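Formyltransferase PseJ (Anoxybacillus kamchatkensis G10, PDB 6CI4) is a formyltransferase-family protein whose core is a mixed, largely parallel beta-sheet flanked by helices. Local coordinates at residues Asp67-Tyr72 with Gln88-Leu93. Sequence-based numbering, arbitrary orientation.
Sequences DFIISY and QRAINL
With its CG swung anti to the backbone N (chi1 -180°), Tyr72 offers one ring face to Leu93, whose CG, set beside its own backbone N, sends CD2 over that face in a CH-pi contact 4.2 Å from the ring centroid. The two side chains cross at about a right angle, and Leu93 CD1 reaches back to Ile70 CG2 at 3.9 Å. On the same side of the sheet Ile70 and Ile91 run alongside each other, CG1 to CG1, while Phe68 lays its ring over the peptide between Arg89 and Ala90, with Arg89 O 3.3 Å above the ring plane, and meets Ile91 CG2 at its edge. Helix 147-170 covers this apolar layer, and its Glu159 accepts a hydrogen bond from the Tyr72 hydroxyl.

Beneath the side chains, Ile69 N to Arg89 O (2.8 Å) begins a run of four backbone bonds; Ile91 N to Ile69 O, Ser71 N to Ile91 O (171° at the hydrogen) and Leu93 N to Ser71 O follow. The other face carries Ile69, Ala90, Ser71 and Asn92, the side chain of Asn92 lying about 5 Å from the bound F5P. Joined through helix 80-85, these neighbouring parallel strands form a classic beta-alpha-beta crossover within the formyltransferase sheet.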
ATOM      1  N   ASP A  67       2.178   1.539 -19.862  1.00 49.10           N
ATOM      2  CA  ASP A  67       0.943   2.322 -19.850  1.00 48.99           C
ATOM      3  C   ASP A  67       0.388   2.544 -18.458  1.00 47.36           C
ATOM      4  O   ASP A  67      -0.405   3.472 -18.257  1.00 44.32           O
ATOM      5  CB  ASP A  67      -0.138   1.626 -20.678  1.00 51.73           C
ATOM      6  CG  ASP A  67       0.268   1.455 -22.119  1.00 56.82           C
ATOM      7  OD1 ASP A  67       0.488   2.492 -22.763  1.00 61.48           O
ATOM      8  OD2 ASP A  67       0.413   0.301 -22.585  1.00 56.18           O
ATOM      9  N   PHE A  68       0.760   1.714 -17.499  1.00 44.49           N
ATOM     10  CA  PHE A  68       0.196   1.842 -16.169  1.00 43.51           C
ATOM     11  C   PHE A  68       1.160   1.227 -15.174  1.00 40.83           C
ATOM     12  O   PHE A  68       1.801   0.202 -15.462  1.00 39.32           O
ATOM     13  CB  PHE A  68      -1.166   1.150 -16.097  1.00 43.27           C
ATOM     14  CG  PHE A  68      -2.124   1.803 -15.164  1.00 43.16           C
ATOM     15  CD1 PHE A  68      -3.069   2.699 -15.634  1.00 48.55           C
ATOM     16  CD2 PHE A  68      -2.084   1.533 -13.819  1.00 41.48           C
ATOM     17  CE1 PHE A  68      -3.973   3.313 -14.771  1.00 46.95           C
ATOM     18  CE2 PHE A  68      -2.995   2.143 -12.948  1.00 44.01           C
ATOM     19  CZ  PHE A  68      -3.929   3.047 -13.434  1.00 41.45           C
ATOM     20  N   ILE A  69       1.267   1.863 -14.015  1.00 35.05           N
ATOM     21  CA  ILE A  69       2.104   1.378 -12.931  1.00 31.82           C
ATOM     22  C   ILE A  69       1.218   1.011 -11.749  1.00 36.95           C
ATOM     23  O   ILE A  69       0.379   1.812 -11.332  1.00 34.47           O
ATOM     24  CB  ILE A  69       3.150   2.432 -12.535  1.00 34.23           C
ATOM     25  CG1 ILE A  69       4.077   2.678 -13.727  1.00 40.57           C
ATOM     26  CG2 ILE A  69       3.914   1.981 -11.330  1.00 35.79           C
ATOM     27  CD1 ILE A  69       5.136   3.722 -13.480  1.00 40.97           C
ATOM     28  N   ILE A  70       1.421  -0.186 -11.206  1.00 40.31           N
ATOM     29  CA  ILE A  70       0.828  -0.607  -9.935  1.00 33.55           C
ATOM     30  C   ILE A  70       1.959  -0.935  -8.977  1.00 37.07           C
ATOM     31  O   ILE A  70       2.747  -1.854  -9.256  1.00 34.21           O
ATOM     32  CB  ILE A  70      -0.043  -1.854 -10.099  1.00 34.36           C
ATOM     33  CG1 ILE A  70      -1.153  -1.616 -11.125  1.00 37.05           C
ATOM     34  CG2 ILE A  70      -0.608  -2.278  -8.719  1.00 38.34           C
ATOM     35  CD1 ILE A  70      -1.924  -2.900 -11.457  1.00 37.62           C
ATOM     36  N   SER A  71       2.023  -0.238  -7.838  1.00 27.78           N
ATOM     37  CA  SER A  71       2.952  -0.609  -6.783  1.00 30.39           C
ATOM     38  C   SER A  71       2.217  -1.267  -5.633  1.00 32.75           C
ATOM     39  O   SER A  71       1.198  -0.765  -5.147  1.00 31.66           O
ATOM     40  CB  SER A  71       3.778   0.580  -6.273  1.00 33.84           C
ATOM     41  OG  SER A  71       2.974   1.674  -5.872  1.00 38.99           O
ATOM     42  N   TYR A  72       2.786  -2.362  -5.169  1.00 27.40           N
ATOM     43  CA  TYR A  72       2.248  -3.111  -4.057  1.00 29.54           C
ATOM     44  C   TYR A  72       3.424  -3.806  -3.375  1.00 29.50           C
ATOM     45  O   TYR A  72       3.835  -4.872  -3.813  1.00 29.73           O
ATOM     46  CB  TYR A  72       1.231  -4.104  -4.565  1.00 27.19           C
ATOM     47  CG  TYR A  72       0.596  -4.935  -3.502  1.00 28.68           C
ATOM     48  CD1 TYR A  72       0.439  -4.449  -2.197  1.00 28.34           C
ATOM     49  CD2 TYR A  72       0.156  -6.222  -3.781  1.00 30.26           C
ATOM     50  CE1 TYR A  72      -0.177  -5.235  -1.207  1.00 27.83           C
ATOM     51  CE2 TYR A  72      -0.480  -6.994  -2.790  1.00 30.03           C
ATOM     52  CZ  TYR A  72      -0.607  -6.496  -1.519  1.00 29.03           C
ATOM     53  OH  TYR A  72      -1.179  -7.283  -0.556  1.00 31.00           O
ATOM     54  N   GLN A  88      -2.052   9.932 -13.080  1.00 51.79           N
ATOM     55  CA  GLN A  88      -3.322   9.262 -13.357  1.00 50.73           C
ATOM     56  C   GLN A  88      -3.141   7.922 -14.047  1.00 51.15           C
ATOM     57  O   GLN A  88      -4.109   7.361 -14.567  1.00 49.09           O
ATOM     58  CB  GLN A  88      -4.254  10.158 -14.186  1.00 59.95           C
ATOM     59  CG  GLN A  88      -4.697  11.426 -13.456  1.00 65.94           C
ATOM     60  CD  GLN A  88      -5.403  11.120 -12.140  1.00 62.46           C
ATOM     61  OE1 GLN A  88      -4.877  11.375 -11.050  1.00 69.01           O
ATOM     62  NE2 GLN A  88      -6.604  10.567 -12.237  1.00 65.13           N
ATOM     63  N   ARG A  89      -1.910   7.387 -14.058  1.00 44.55           N
ATOM     64  CA  ARG A  89      -1.637   6.066 -14.603  1.00 43.73           C
ATOM     65  C   ARG A  89      -0.766   5.244 -13.655  1.00 39.08           C
ATOM     66  O   ARG A  89      -0.111   4.313 -14.092  1.00 38.87           O
ATOM     67  CB  ARG A  89      -0.952   6.164 -15.975  1.00 46.60           C
ATOM     68  CG  ARG A  89      -1.742   6.881 -17.010  1.00 52.69           C
ATOM     69  CD  ARG A  89      -1.068   6.854 -18.375  1.00 58.98           C
ATOM     70  NE  ARG A  89       0.232   7.526 -18.374  1.00 58.86           N
ATOM     71  CZ  ARG A  89       1.269   7.181 -19.148  1.00 64.61           C
ATOM     72  NH1 ARG A  89       1.176   6.161 -19.995  1.00 63.84           N
ATOM     73  NH2 ARG A  89       2.416   7.856 -19.066  1.00 64.23           N
ATOM     74  N   ALA A  90      -0.750   5.579 -12.367  1.00 37.55           N
ATOM     75  CA  ALA A  90       0.051   4.892 -11.367  1.00 32.09           C
ATOM     76  C   ALA A  90      -0.745   4.825 -10.076  1.00 37.39           C
ATOM     77  O   ALA A  90      -1.158   5.872  -9.567  1.00 36.65           O
ATOM     78  CB  ALA A  90       1.342   5.637 -11.106  1.00 35.51           C
ATOM     79  N   ILE A  91      -0.921   3.617  -9.530  1.00 33.76           N
ATOM     80  CA  ILE A  91      -1.628   3.452  -8.270  1.00 34.20           C
ATOM     81  C   ILE A  91      -0.767   2.657  -7.306  1.00 34.07           C
ATOM     82  O   ILE A  91       0.131   1.914  -7.701  1.00 31.75           O
ATOM     83  CB  ILE A  91      -2.995   2.759  -8.445  1.00 33.39           C
ATOM     84  CG1 ILE A  91      -2.799   1.355  -8.991  1.00 33.52           C
ATOM     85  CG2 ILE A  91      -3.888   3.605  -9.352  1.00 35.19           C
ATOM     86  CD1 ILE A  91      -4.083   0.532  -9.134  1.00 35.34           C
ATOM     87  N   ASN A  92      -1.111   2.780  -6.023  1.00 30.96           N
ATOM     88  CA  ASN A  92      -0.420   2.091  -4.951  1.00 30.10           C
ATOM     89  C   ASN A  92      -1.475   1.415  -4.100  1.00 33.14           C
ATOM     90  O   ASN A  92      -2.558   1.957  -3.931  1.00 30.43           O
ATOM     91  CB  ASN A  92       0.429   3.079  -4.131  1.00 32.48           C
ATOM     92  CG  ASN A  92       1.187   2.416  -3.013  1.00 35.67           C
ATOM     93  OD1 ASN A  92       1.916   1.444  -3.224  1.00 35.47           O
ATOM     94  ND2 ASN A  92       1.017   2.935  -1.797  1.00 34.54           N
ATOM     95  N   LEU A  93      -1.179   0.199  -3.668  1.00 28.69           N
ATOM     96  CA  LEU A  93      -2.014  -0.596  -2.775  1.00 30.91           C
ATOM     97  C   LEU A  93      -1.343  -0.520  -1.418  1.00 33.41           C
ATOM     98  O   LEU A  93      -0.278  -1.119  -1.217  1.00 31.17           O
ATOM     99  CB  LEU A  93      -2.105  -2.055  -3.228  1.00 34.73           C
ATOM    100  CG  LEU A  93      -3.063  -2.400  -4.357  1.00 36.91           C
ATOM    101  CD1 LEU A  93      -2.823  -1.525  -5.570  1.00 39.50           C
ATOM    102  CD2 LEU A  93      -2.971  -3.879  -4.749  1.00 33.88           C
TER